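Local coordinates for protein chorismatase (Streptomyces hygroscopicus, PDB 4BPS) that hydrolyses chorismate to a dihydroxylated cyclohexadiene carboxylic acid and pyruvate in the biosynthesis of the immunosuppressant polyketides FK506 and FK520, at residues C22-T27 with F72-H77; D157-R162 with R222-A227; G183-G188 with L326-A331; V200-E205 with H282-G287. All coordinates share one frame; numbering follows the deposited sequence. Where two conformers were deposited one is given.

Contact 1 (C22-T27 with F72-H77); sequences CRFEKT and FTEVWH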
loop_
_atom_site.group_PDB
_atom_site.type_symbol
_atom_site.label_atom_id
_atom_site.label_comp_id
_atom_site.label_asym_id
_atom_site.label_seq_id
_atom_site.Cartn_x
_atom_site.Cartn_y
_atom_site.Cartn_z
ATOM N N CYS A 22 -9.174 -7.306 4.606
ATOM C CA CYS A 22 -7.941 -7.615 5.286
ATOM C C CYS A 22 -8.157 -8.206 6.691
ATOM O O CYS A 22 -9.154 -7.882 7.380
ATOM C CB CYS A 22 -7.143 -6.281 5.394
ATOM S SG CYS A 22 -5.427 -6.426 5.878
ATOM N N ARG A 23 -7.207 -9.038 7.104
ATOM C CA ARG A 23 -7.072 -9.461 8.497
ATOM C C ARG A 23 -5.613 -9.363 8.896
ATOM O O ARG A 23 -4.737 -9.549 8.058
ATOM C CB ARG A 23 -7.492 -10.927 8.678
ATOM C CG ARG A 23 -8.956 -11.227 8.411
ATOM C CD ARG A 23 -9.847 -10.783 9.547
ATOM N NE ARG A 23 -11.234 -11.192 9.320
ATOM C CZ ARG A 23 -12.178 -10.439 8.761
ATOM N NH1 ARG A 23 -11.926 -9.193 8.374
ATOM N NH2 ARG A 23 -13.400 -10.932 8.595
ATOM N N PHE A 24 -5.359 -9.089 10.177
ATOM C CA PHE A 24 -4.010 -9.178 10.730
ATOM C C PHE A 24 -3.963 -10.405 11.627
ATOM O O PHE A 24 -4.841 -10.604 12.485
ATOM C CB PHE A 24 -3.654 -7.960 11.562
ATOM C CG PHE A 24 -3.497 -6.660 10.785
ATOM C CD1 PHE A 24 -3.519 -6.594 9.397
ATOM C CD2 PHE A 24 -3.306 -5.492 11.501
ATOM C CE1 PHE A 24 -3.345 -5.381 8.732
ATOM C CE2 PHE A 24 -3.127 -4.297 10.859
ATOM C CZ PHE A 24 -3.145 -4.225 9.481
ATOM N N GLU A 25 -2.956 -11.245 11.404
ATOM C CA GLU A 25 -2.843 -12.499 12.131
ATOM C C GLU A 25 -1.454 -12.616 12.747
ATOM O O GLU A 25 -0.480 -12.008 12.316
ATOM C CB GLU A 25 -3.100 -13.710 11.210
ATOM C CG GLU A 25 -4.427 -13.713 10.420
ATOM C CD GLU A 25 -5.708 -13.917 11.259
ATOM O OE1 GLU A 25 -5.582 -14.316 12.442
ATOM O OE2 GLU A 25 -6.834 -13.680 10.732
ATOM N N LYS A 26 -1.358 -13.440 13.772
ATOM C CA LYS A 26 -0.071 -13.740 14.375
ATOM C C LYS A 26 0.684 -14.674 13.445
ATOM O O LYS A 26 0.159 -15.719 13.052
ATOM C CB LYS A 26 -0.275 -14.418 15.728
ATOM C CG LYS A 26 -0.755 -13.477 16.817
ATOM C CD LYS A 26 0.358 -12.541 17.301
ATOM C CE LYS A 26 0.278 -11.148 16.663
ATOM N NZ LYS A 26 1.226 -10.193 17.300
ATOM N N THR A 27 1.909 -14.306 13.093
ATOM C CA THR A 27 2.693 -15.154 12.201
ATOM C C THR A 27 3.023 -16.444 12.946
ATOM O O THR A 27 3.352 -16.416 14.125
ATOM C CB THR A 27 3.969 -14.444 11.721
ATOM O OG1 THR A 27 3.613 -13.215 11.073
ATOM C CG2 THR A 27 4.764 -15.315 10.736
ATOM N N PHE A 72 4.027 -9.610 12.113
ATOM C CA PHE A 72 2.652 -10.093 12.004
ATOM C C PHE A 72 2.397 -10.400 10.543
ATOM O O PHE A 72 3.194 -10.021 9.668
ATOM C CB PHE A 72 1.626 -9.053 12.532
ATOM C CG PHE A 72 1.400 -7.906 11.593
ATOM C CD1 PHE A 72 2.314 -6.852 11.511
ATOM C CD2 PHE A 72 0.284 -7.874 10.776
ATOM C CE1 PHE A 72 2.093 -5.805 10.623
ATOM C CE2 PHE A 72 0.060 -6.844 9.892
ATOM C CZ PHE A 72 0.970 -5.799 9.817
ATOM N N THR A 73 1.295 -11.096 10.258
ATOM C CA THR A 73 0.915 -11.404 8.885
ATOM C C THR A 73 -0.305 -10.593 8.471
ATOM O O THR A 73 -1.342 -10.553 9.162
ATOM C CB THR A 73 0.611 -12.898 8.718
ATOM O OG1 THR A 73 1.757 -13.627 9.148
ATOM C CG2 THR A 73 0.336 -13.278 7.264
ATOM N N GLU A 74 -0.150 -9.912 7.346
ATOM C CA GLU A 74 -1.232 -9.179 6.699
ATOM C C GLU A 74 -1.868 -10.130 5.685
ATOM O O GLU A 74 -1.216 -10.537 4.725
ATOM C CB GLU A 74 -0.631 -7.958 6.001
ATOM C CG GLU A 74 -1.546 -7.195 5.066
ATOM C CD GLU A 74 -0.810 -6.096 4.328
ATOM O OE1 GLU A 74 0.157 -5.517 4.891
ATOM O OE2 GLU A 74 -1.184 -5.794 3.165
ATOM N N VAL A 75 -3.134 -10.500 5.904
ATOM C CA VAL A 75 -3.807 -11.498 5.083
ATOM C C VAL A 75 -4.935 -10.828 4.299
ATOM O O VAL A 75 -5.814 -10.203 4.892
ATOM C CB VAL A 75 -4.392 -12.647 5.935
ATOM C CG1 VAL A 75 -4.915 -13.747 5.025
ATOM C CG2 VAL A 75 -3.346 -13.206 6.930
ATOM N N TRP A 76 -4.898 -10.977 2.979
ATOM C CA TRP A 76 -5.964 -10.488 2.112
ATOM C C TRP A 76 -6.924 -11.627 1.797
ATOM O O TRP A 76 -6.514 -12.778 1.573
ATOM C CB TRP A 76 -5.373 -9.830 0.861
ATOM C CG TRP A 76 -4.844 -8.500 1.247
ATOM C CD1 TRP A 76 -3.570 -8.199 1.623
ATOM C CD2 TRP A 76 -5.624 -7.321 1.439
ATOM N NE1 TRP A 76 -3.503 -6.869 2.019
ATOM C CE2 TRP A 76 -4.761 -6.318 1.916
ATOM C CE3 TRP A 76 -6.974 -7.016 1.248
ATOM C CZ2 TRP A 76 -5.207 -5.023 2.192
ATOM C CZ3 TRP A 76 -7.411 -5.730 1.516
ATOM C CH2 TRP A 76 -6.535 -4.751 1.982
ATOM N N HIS A 77 -8.198 -11.273 1.786
ATOM C CA HIS A 77 -9.317 -12.189 1.607
ATOM C C HIS A 77 -10.268 -11.644 0.549
ATOM O O HIS A 77 -10.330 -10.425 0.324
ATOM C CB HIS A 77 -10.137 -12.255 2.898
ATOM C CG HIS A 77 -9.436 -12.886 4.055
ATOM N ND1 HIS A 77 -9.752 -14.150 4.496
ATOM C CD2 HIS A 77 -8.476 -12.420 4.898
ATOM C CE1 HIS A 77 -9.009 -14.441 5.557
ATOM N NE2 HIS A 77 -8.217 -13.415 5.806
HETATM O O HOH W 1 -6.851 -14.179 8.013
HETATM O O HOH W 2 5.726 -12.044 10.030
#
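Phe-72 holds its CG between the backbone N and the carbonyl carbon (chi1 75°), which brings its ring up to Phe-24, whose CG lies beside the backbone N. The rings meet edge to face, with CE2 of Phe-72 over the centre of the Phe-24 ring, 3.6 Å from Phe-24 CD1, and their planes 54° apart. Further along the same side of the sheet, Cys-22 sits above the six-membered ring of Trp-76; its CB makes a CH-pi contact, 3.8 Å from Trp-76 CH2, and its SG a sulfur-aromatic one. Trp-76 NE1 bonds in the ring plane to Glu-74 OE2 at 2.8 Å, while Glu-74 OE1 forms a salt bridge with Lys-297 and a hydrogen bond with His-44. Backbone bonds join Arg-23 with Val-75 and Glu-25 with Thr-73 in antiparallel, hydrogen-bonded pairs. On the face carrying these four side chains, Glu-25 CG touches Val-75 CG2 at 3.7 Å, and a water links Glu-25 OE2 to His-77 NE2, while His-77 ND1 is hydrogen-bonded to Thr-37. Just past strand 21-25, Thr-27 OG1 and Thr-73 OG1 share a hydrogen bond of 2.7 Å. Strand 21-25 edges a five-stranded mixed sheet; strand 72-77 separates it from strand 38-44, and Phe-72 and Trp-76 reach strands 323-327 and 337-343 respectively.

Contact 2 (D157-R162 with R222-A227); sequences DFCVGR and RPPVFA. With 3EB (3-(2-carboxyethyl)benzoic acid), chain B.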
loop_
_atom_site.group_PDB
_atom_site.type_symbol
_atom_site.label_atom_id
_atom_site.label_comp_id
_atom_site.label_asym_id
_atom_site.label_seq_id
_atom_site.Cartn_x
_atom_site.Cartn_y
_atom_site.Cartn_z
ATOM N N ASP A 157 14.931 6.734 -7.695
ATOM C CA ASP A 157 15.239 5.697 -8.688
ATOM C C ASP A 157 14.005 4.806 -8.909
ATOM O O ASP A 157 13.590 4.534 -10.047
ATOM C CB ASP A 157 16.422 4.920 -8.098
ATOM C CG ASP A 157 17.051 3.884 -9.022
ATOM O OD1 ASP A 157 16.989 3.996 -10.268
ATOM O OD2 ASP A 157 17.673 2.978 -8.433
ATOM N N PHE A 158 13.377 4.386 -7.806
ATOM C CA PHE A 158 12.117 3.649 -7.863
ATOM C C PHE A 158 11.036 4.453 -8.610
ATOM O O PHE A 158 10.327 3.905 -9.456
ATOM C CB PHE A 158 11.680 3.315 -6.423
ATOM C CG PHE A 158 10.213 3.012 -6.298
ATOM C CD1 PHE A 158 9.692 1.792 -6.735
ATOM C CD2 PHE A 158 9.338 3.950 -5.778
ATOM C CE1 PHE A 158 8.333 1.527 -6.670
ATOM C CE2 PHE A 158 7.977 3.677 -5.695
ATOM C CZ PHE A 158 7.479 2.473 -6.154
ATOM N N CYS A 159 10.896 5.743 -8.291
ATOM C CA CYS A 159 9.883 6.546 -8.964
ATOM C C CYS A 159 10.135 6.636 -10.466
ATOM O O CYS A 159 9.174 6.659 -11.244
ATOM C CB CYS A 159 9.811 7.960 -8.369
ATOM S SG CYS A 159 8.914 8.061 -6.778
ATOM N N VAL A 160 11.405 6.759 -10.884
ATOM C CA VAL A 160 11.727 6.765 -12.309
ATOM C C VAL A 160 11.199 5.474 -12.955
ATOM O O VAL A 160 10.550 5.510 -14.011
ATOM C CB VAL A 160 13.251 6.902 -12.541
ATOM C CG1 VAL A 160 13.614 6.620 -13.996
ATOM C CG2 VAL A 160 13.730 8.298 -12.130
ATOM N N GLY A 161 11.500 4.329 -12.350
ATOM C CA GLY A 161 11.063 3.070 -12.920
ATOM C C GLY A 161 9.553 2.900 -13.000
ATOM O O GLY A 161 9.011 2.440 -14.008
ATOM N N ARG A 162 8.861 3.263 -11.924
ATOM C CA ARG A 162 7.408 3.188 -11.950
ATOM C C ARG A 162 6.835 4.072 -13.059
ATOM O O ARG A 162 5.990 3.646 -13.832
ATOM C CB ARG A 162 6.858 3.549 -10.575
ATOM C CG ARG A 162 5.344 3.657 -10.539
ATOM C CD ARG A 162 4.782 3.785 -9.112
ATOM N NE ARG A 162 5.292 4.989 -8.432
ATOM C CZ ARG A 162 5.082 5.263 -7.146
ATOM N NH1 ARG A 162 4.352 4.439 -6.371
ATOM N NH2 ARG A 162 5.619 6.361 -6.615
ATOM N N ARG A 222 11.536 12.090 -11.638
ATOM C CA ARG A 222 10.169 11.731 -12.035
ATOM C C ARG A 222 9.305 11.721 -10.784
ATOM O O ARG A 222 9.689 11.171 -9.751
ATOM C CB ARG A 222 10.090 10.355 -12.722
ATOM C CG ARG A 222 10.847 10.228 -14.048
ATOM C CD ARG A 222 10.228 10.950 -15.275
ATOM N NE ARG A 222 8.796 10.734 -15.569
ATOM C CZ ARG A 222 8.272 9.849 -16.435
ATOM N NH1 ARG A 222 9.011 8.974 -17.109
ATOM N NH2 ARG A 222 6.947 9.813 -16.605
ATOM N N PRO A 223 8.111 12.311 -10.864
ATOM C CA PRO A 223 7.271 12.376 -9.660
ATOM C C PRO A 223 6.704 11.021 -9.293
ATOM O O PRO A 223 6.592 10.106 -10.131
ATOM C CB PRO A 223 6.138 13.327 -10.071
ATOM C CG PRO A 223 6.060 13.180 -11.526
ATOM C CD PRO A 223 7.475 12.970 -12.010
ATOM N N PRO A 224 6.321 10.882 -8.024
ATOM C CA PRO A 224 5.495 9.733 -7.645
ATOM C C PRO A 224 4.159 9.780 -8.356
ATOM O O PRO A 224 3.785 10.817 -8.922
ATOM C CB PRO A 224 5.321 9.882 -6.124
ATOM C CG PRO A 224 5.926 11.169 -5.754
ATOM C CD PRO A 224 6.432 11.880 -6.955
ATOM N N VAL A 225 3.443 8.656 -8.357
ATOM C CA VAL A 225 2.098 8.611 -8.921
ATOM C C VAL A 225 1.276 7.658 -8.091
ATOM O O VAL A 225 1.704 6.535 -7.839
ATOM C CB VAL A 225 2.124 8.208 -10.412
ATOM C CG1 VAL A 225 2.860 6.867 -10.646
ATOM C CG2 VAL A 225 0.729 8.149 -10.989
ATOM N N PHE A 226 0.125 8.139 -7.629
ATOM C CA PHE A 226 -0.808 7.363 -6.800
ATOM C C PHE A 226 -1.977 8.246 -6.390
ATOM O O PHE A 226 -1.822 9.468 -6.260
ATOM C CB PHE A 226 -0.154 6.741 -5.534
ATOM C CG PHE A 226 0.489 7.735 -4.600
ATOM C CD1 PHE A 226 1.824 8.106 -4.742
ATOM C CD2 PHE A 226 -0.233 8.285 -3.556
ATOM C CE1 PHE A 226 2.409 9.000 -3.881
ATOM C CE2 PHE A 226 0.347 9.188 -2.689
ATOM C CZ PHE A 226 1.662 9.561 -2.860
ATOM N N ALA A 227 -3.111 7.610 -6.114
ATOM C CA ALA A 227 -4.274 8.298 -5.565
ATOM C C ALA A 227 -4.171 8.348 -4.048
ATOM O O ALA A 227 -3.442 7.558 -3.453
ATOM C CB ALA A 227 -5.541 7.568 -5.959
HETATM C C 3EB B . 3.517 11.473 -0.005
HETATM O O 3EB B . 4.094 11.771 -1.057
HETATM C CA 3EB B . 4.172 10.629 1.052
HETATM O OAB 3EB B . 5.491 6.497 -3.793
HETATM O OAD 3EB B . 3.873 4.984 -3.671
HETATM C CAE 3EB B . 2.800 8.059 0.160
HETATM C CAF 3EB B . 2.078 7.063 -0.485
HETATM C CAG 3EB B . 4.088 8.389 -0.265
HETATM C CAH 3EB B . 2.631 6.375 -1.552
HETATM C CAL 3EB B . 4.488 6.023 -3.221
HETATM C CAM 3EB B . 4.621 7.700 -1.355
HETATM C CAN 3EB B . 3.899 6.708 -2.017
HETATM O OXT 3EB B . 2.340 11.914 0.284
HETATM C C2 3EB B . 4.935 9.431 0.449
HETATM O O HOH W 3 6.673 7.212 -9.879
#
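Arg-162 and Val-225 meet in the buried part of the contact, beside the bound 3-(2-carboxyethyl)benzoic acid. The guanidinium of Arg-162 is held between two layers: Val-225 O lies over the centre of one face and Phe-158 CE2 over the other. Its edge is used too. NH1 gives a nearly straight bond (177°) of 2.8 Å to OAD of the ligand and NH2 one of 2.8 Å to OAB, a two-pronged grip on the carboxylate, while NE donates to a water at 3.0 Å that in turn donates to the backbone oxygens of Cys-159 and Pro-223. Pro-224 CB closes in on NH2 of Arg-162 at 3.6 Å. Val-225 N, buried against the guanidinium, has no hydrogen-bond partner. Cys-159, also buried, rests its CB on Arg-222 O at 3.5 Å. Phe-226 has its CG between the backbone N and the carbonyl carbon (chi1 58°) and lays a ring face against the ligand's aromatic ring, CE1 coming within 3.3 Å of ligand atom CAN. Replacing Phe-226 by an alanine would probably strip the ligand ring of this aromatic floor and let it shift while its carboxylate stayed on Arg-162. The partly exposed side is looser: Val-160 CG2 and Arg-222 CG cross at 4.0 Å, and the end of Arg-222, modelled in two conformers, runs on past residues 157-162 toward Ala-163 of the same helix. Arg-162 binds substrate, and its grip here is consistent with a carboxylate site for chorismate; Tyr-155, Tyr-215 and Arg-228 also bond to the ligand in this active-site pocket.

Contact 3 (G183-G188 with L326-A331); sequences GAHGGG and LHTDIA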
loop_
_atom_site.group_PDB
_atom_site.type_symbol
_atom_site.label_atom_id
_atom_site.label_comp_id
_atom_site.label_asym_id
_atom_site.label_seq_id
_atom_site.Cartn_x
_atom_site.Cartn_y
_atom_site.Cartn_z
ATOM N N GLY A 183 9.887 2.203 3.353
ATOM C CA GLY A 183 11.171 1.522 3.430
ATOM C C GLY A 183 11.076 0.088 3.896
ATOM O O GLY A 183 10.113 -0.351 4.533
ATOM N N ALA A 184 12.132 -0.639 3.571
ATOM C CA ALA A 184 12.418 -1.933 4.174
ATOM C C ALA A 184 13.904 -1.959 4.546
ATOM O O ALA A 184 14.714 -1.214 3.993
ATOM C CB ALA A 184 12.070 -3.074 3.200
ATOM N N HIS A 185 14.262 -2.881 5.437
ATOM C CA HIS A 185 15.623 -2.951 5.957
ATOM C C HIS A 185 16.502 -3.949 5.190
ATOM O O HIS A 185 17.656 -4.152 5.556
ATOM C CB HIS A 185 15.613 -3.322 7.440
ATOM C CG HIS A 185 14.840 -2.355 8.283
ATOM N ND1 HIS A 185 15.399 -1.204 8.791
ATOM C CD2 HIS A 185 13.535 -2.345 8.656
ATOM C CE1 HIS A 185 14.470 -0.538 9.464
ATOM N NE2 HIS A 185 13.331 -1.204 9.388
ATOM N N GLY A 186 15.955 -4.541 4.131
ATOM C CA GLY A 186 16.674 -5.434 3.249
ATOM C C GLY A 186 15.683 -5.945 2.230
ATOM O O GLY A 186 14.489 -5.705 2.343
ATOM N N GLY A 187 16.173 -6.650 1.214
ATOM C CA GLY A 187 15.302 -7.355 0.302
ATOM C C GLY A 187 14.809 -6.630 -0.928
ATOM O O GLY A 187 13.717 -6.946 -1.423
ATOM N N GLY A 188 15.576 -5.690 -1.471
ATOM C CA GLY A 188 15.177 -5.082 -2.736
ATOM C C GLY A 188 13.801 -4.428 -2.666
ATOM O O GLY A 188 13.429 -3.810 -1.666
ATOM N N LEU A 326 5.147 -0.375 12.736
ATOM C CA LEU A 326 6.313 -0.957 12.072
ATOM C C LEU A 326 7.419 0.096 12.056
ATOM O O LEU A 326 7.187 1.220 11.617
ATOM C CB LEU A 326 5.950 -1.383 10.650
ATOM C CG LEU A 326 4.952 -2.555 10.555
ATOM C CD1 LEU A 326 4.404 -2.670 9.129
ATOM C CD2 LEU A 326 5.608 -3.864 10.993
ATOM N N HIS A 327 8.614 -0.294 12.494
ATOM C CA HIS A 327 9.754 0.593 12.567
ATOM C C HIS A 327 10.497 0.544 11.238
ATOM O O HIS A 327 11.191 -0.458 10.968
ATOM C CB HIS A 327 10.655 0.150 13.702
ATOM C CG HIS A 327 11.908 0.935 13.787
ATOM N ND1 HIS A 327 13.095 0.387 14.210
ATOM C CD2 HIS A 327 12.167 2.225 13.457
ATOM C CE1 HIS A 327 14.030 1.319 14.162
ATOM N NE2 HIS A 327 13.496 2.438 13.703
ATOM N N THR A 328 10.340 1.565 10.398
ATOM C CA THR A 328 10.951 1.558 9.076
ATOM C C THR A 328 10.927 2.983 8.504
ATOM O O THR A 328 10.204 3.848 8.990
ATOM C CB THR A 328 10.217 0.553 8.170
ATOM O OG1 THR A 328 11.067 0.207 7.069
ATOM C CG2 THR A 328 8.878 1.107 7.673
ATOM N N ASP A 329 11.749 3.210 7.489
ATOM C CA ASP A 329 11.890 4.535 6.894
ATOM C C ASP A 329 10.735 4.908 5.964
ATOM O O ASP A 329 9.983 4.045 5.486
ATOM C CB ASP A 329 13.197 4.616 6.117
ATOM C CG ASP A 329 14.441 4.689 7.013
ATOM O OD1 ASP A 329 14.340 4.748 8.243
ATOM O OD2 ASP A 329 15.546 4.760 6.466
ATOM N N ILE A 330 10.606 6.223 5.741
ATOM C CA ILE A 330 9.552 6.798 4.922
ATOM C C ILE A 330 10.163 7.345 3.607
ATOM O O ILE A 330 11.379 7.543 3.506
ATOM C CB ILE A 330 8.839 7.953 5.691
ATOM C CG1 ILE A 330 8.693 7.631 7.198
ATOM C CG2 ILE A 330 7.488 8.322 5.018
ATOM C CD1 ILE A 330 7.772 6.459 7.545
ATOM N N ALA A 331 9.324 7.608 2.598
ATOM C CA ALA A 331 9.807 7.976 1.270
ATOM C C ALA A 331 10.691 9.219 1.231
ATOM O O ALA A 331 11.545 9.301 0.346
ATOM C CB ALA A 331 8.619 8.186 0.328
#
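Two sheets are joined here through the ends of their strands: Gly-183 and His-185, at and just past the end of edge strand 178-184, meet His-327, Thr-328 and Asp-329, where strand 323-327 gives way to loop. Gly-183 is held through both its N and its O. Its N donates to Asp-329 O at 2.8 Å, from above the carbonyl plane, and its O accepts from Thr-328 OG1 at 2.8 Å. That hydroxyl stands almost directly over the carbonyl, with a C=O...OG1 angle of only 98°; it is put there by a chi1 of -160°, which sets OG1 opposite the backbone N. The close approach of Asp-329 O is consistent with a glycine at Gly-183, where a CB would probably clash. His-185 swings its ring toward the second segment, and NE2 gives a bond of 2.8 Å to His-327 O, lying close to the ring plane and meeting a lone pair of the carbonyl. The same ring turns its edge to the face of His-327 in a wider contact, centroids 5.9 Å apart; the ND1 of His-327 bonds instead to Thr-66. A few residues on, Ala-331 lines the ligand pocket. All three bonds end on backbone carbonyl oxygens, so the junction is polar and directional and relies little on apolar burial, and it requires His-185 to carry a hydrogen on NE2.

Contact 4 (V200-E205 with H282-G287); sequences VRINIE and HGVQRG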
loop_
_atom_site.group_PDB
_atom_site.type_symbol
_atom_site.label_atom_id
_atom_site.label_comp_id
_atom_site.label_asym_id
_atom_site.label_seq_id
_atom_site.Cartn_x
_atom_site.Cartn_y
_atom_site.Cartn_z
ATOM N N VAL A 200 -16.807 -0.812 -10.190
ATOM C CA VAL A 200 -16.551 0.525 -9.691
ATOM C C VAL A 200 -15.164 0.593 -9.055
ATOM O O VAL A 200 -14.862 -0.179 -8.135
ATOM C CB VAL A 200 -17.598 0.888 -8.623
ATOM C CG1 VAL A 200 -17.363 2.307 -8.103
ATOM C CG2 VAL A 200 -19.010 0.729 -9.185
ATOM N N ARG A 201 -14.338 1.519 -9.532
ATOM C CA ARG A 201 -13.029 1.772 -8.953
ATOM C C ARG A 201 -12.838 3.273 -9.080
ATOM O O ARG A 201 -12.617 3.799 -10.177
ATOM C CB ARG A 201 -11.932 0.989 -9.691
ATOM C CG ARG A 201 -10.525 1.084 -9.055
ATOM C CD ARG A 201 -9.752 2.401 -9.376
ATOM N NE ARG A 201 -9.817 2.869 -10.784
ATOM C CZ ARG A 201 -9.028 2.414 -11.756
ATOM N NH1 ARG A 201 -8.064 1.528 -11.456
ATOM N NH2 ARG A 201 -9.079 2.894 -13.016
ATOM N N ILE A 202 -12.994 3.981 -7.960
ATOM C CA ILE A 202 -12.967 5.449 -7.953
ATOM C C ILE A 202 -11.741 5.914 -7.188
ATOM O O ILE A 202 -11.606 5.664 -5.994
ATOM C CB ILE A 202 -14.243 6.026 -7.305
ATOM C CG1 ILE A 202 -15.500 5.613 -8.086
ATOM C CG2 ILE A 202 -14.143 7.559 -7.233
ATOM C CD1 ILE A 202 -16.805 5.865 -7.324
ATOM N N ASN A 203 -10.828 6.579 -7.880
ATOM C CA ASN A 203 -9.635 7.120 -7.225
ATOM C C ASN A 203 -9.971 8.485 -6.648
ATOM O O ASN A 203 -10.647 9.304 -7.284
ATOM C CB ASN A 203 -8.477 7.156 -8.207
ATOM C CG ASN A 203 -8.000 5.766 -8.560
ATOM O OD1 ASN A 203 -8.049 4.861 -7.736
ATOM N ND2 ASN A 203 -7.550 5.587 -9.793
ATOM N N ILE A 204 -9.485 8.719 -5.435
ATOM C CA ILE A 204 -9.873 9.864 -4.633
ATOM C C ILE A 204 -8.649 10.681 -4.269
ATOM O O ILE A 204 -7.630 10.138 -3.810
ATOM C CB ILE A 204 -10.604 9.370 -3.348
ATOM C CG1 ILE A 204 -11.863 8.582 -3.756
ATOM C CG2 ILE A 204 -10.964 10.536 -2.447
ATOM C CD1 ILE A 204 -12.352 7.591 -2.692
ATOM N N GLU A 205 -8.770 11.996 -4.456
ATOM C CA GLU A 205 -7.729 12.944 -4.046
ATOM C C GLU A 205 -8.100 13.614 -2.718
ATOM O O GLU A 205 -9.232 13.480 -2.233
ATOM C CB GLU A 205 -7.484 13.999 -5.135
ATOM C CG GLU A 205 -6.927 13.398 -6.415
ATOM C CD GLU A 205 -5.582 12.715 -6.200
ATOM O OE1 GLU A 205 -4.579 13.404 -5.872
ATOM O OE2 GLU A 205 -5.525 11.468 -6.326
ATOM N N HIS A 282 -16.415 13.099 -4.994
ATOM C CA HIS A 282 -15.877 12.036 -5.863
ATOM C C HIS A 282 -16.942 11.007 -6.264
ATOM O O HIS A 282 -16.613 9.980 -6.864
ATOM C CB HIS A 282 -14.711 11.322 -5.166
ATOM C CG HIS A 282 -13.471 12.152 -5.096
ATOM N ND1 HIS A 282 -13.279 13.122 -4.134
ATOM C CD2 HIS A 282 -12.363 12.176 -5.881
ATOM C CE1 HIS A 282 -12.098 13.693 -4.316
ATOM N NE2 HIS A 282 -11.522 13.138 -5.368
ATOM N N GLY A 283 -18.207 11.258 -5.927
ATOM C CA GLY A 283 -19.285 10.373 -6.343
ATOM C C GLY A 283 -19.549 9.195 -5.426
ATOM O O GLY A 283 -20.244 8.266 -5.814
ATOM N N VAL A 284 -19.000 9.231 -4.219
ATOM C CA VAL A 284 -19.153 8.171 -3.230
ATOM C C VAL A 284 -20.133 8.681 -2.168
ATOM O O VAL A 284 -19.983 9.794 -1.667
ATOM C CB VAL A 284 -17.774 7.835 -2.612
ATOM C CG1 VAL A 284 -17.895 6.813 -1.466
ATOM C CG2 VAL A 284 -16.811 7.316 -3.708
ATOM N N GLN A 285 -21.148 7.887 -1.839
ATOM C CA GLN A 285 -22.336 8.458 -1.211
ATOM C C GLN A 285 -22.349 8.609 0.299
ATOM O O GLN A 285 -23.209 9.309 0.842
ATOM C CB GLN A 285 -23.562 7.647 -1.624
ATOM C CG GLN A 285 -23.786 7.648 -3.118
ATOM C CD GLN A 285 -23.784 9.046 -3.690
ATOM O OE1 GLN A 285 -24.650 9.860 -3.371
ATOM N NE2 GLN A 285 -22.798 9.341 -4.523
ATOM N N ARG A 286 -21.442 7.937 0.982
ATOM C CA ARG A 286 -21.457 7.972 2.437
ATOM C C ARG A 286 -20.066 8.321 2.934
ATOM O O ARG A 286 -19.074 7.880 2.369
ATOM C CB ARG A 286 -21.933 6.636 2.985
ATOM C CG ARG A 286 -21.723 6.423 4.467
ATOM C CD ARG A 286 -21.027 5.098 4.715
ATOM N NE ARG A 286 -21.755 4.245 5.649
ATOM C CZ ARG A 286 -21.450 2.972 5.887
ATOM N NH1 ARG A 286 -20.434 2.401 5.252
ATOM N NH2 ARG A 286 -22.164 2.267 6.755
ATOM N N GLY A 287 -20.026 9.100 4.010
ATOM C CA GLY A 287 -18.796 9.591 4.590
ATOM C C GLY A 287 -18.372 8.768 5.787
ATOM O O GLY A 287 -19.140 7.948 6.303
#
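Ile-204 and His-282 supply the CH-pi contact: CG2 of Ile-204 stands squarely over the imidazole, 3.8 Å from the ring centroid and 6° off its normal, with CG1 of Ile-204 lying near His-282 CG. The apolar contact comes next: CD1 of Ile-202 meets Val-284 CG2 at 3.9 Å as the two side chains slide past each other in opposite directions. A methyl-to-carbonyl van der Waals contact adds to it, CG2 of Ile-202 pressing on His-282 O at 3.5 Å. Among the polar atoms, His-282 NE2 approaches Glu-205 N to 3.1 Å, while ND1 is hydrogen-bonded to Asn-278 O in the preceding helix; Glu-205 turns its carboxylate away, to Thr-211. Gly-283, with positive phi, is the C-prime residue of a Schellman motif that ends helix 276-281, and so turns the chain from His-282 to Val-284. A leucine in place of His-282 would probably lose the hydrogen bond to Asn-278 O and leave Ile-204 CG2 without its flat aromatic partner. The imidazole thus works in two ways: its face is an apolar platform for strand 201-204, while ND1 ties it back to the helix that precedes it.

In the fold
Along the chain contact 1 closes before the others open; contacts 2 and 3 then interleave, as do contacts 2 and 4, while contact 4 falls wholly between the two segments of contact 3. Contacts 1 and 3 have centres 19 Å apart and touch through Phe-72 and Leu-326, so the five-stranded sheet of contact 1 leans on the sheet holding strand 323-327. That sheet also includes strand 201-204 of contact 4, although the centres of contacts 3 and 4 are 30 Å apart. Contacts 2 and 4, with centres 23 Å apart, touch where Ala-227 packs on Asn-203 and Glu-205. Contacts 2 and 3 both supply ligand-pocket residues, so distant parts of the chain converge on one active site.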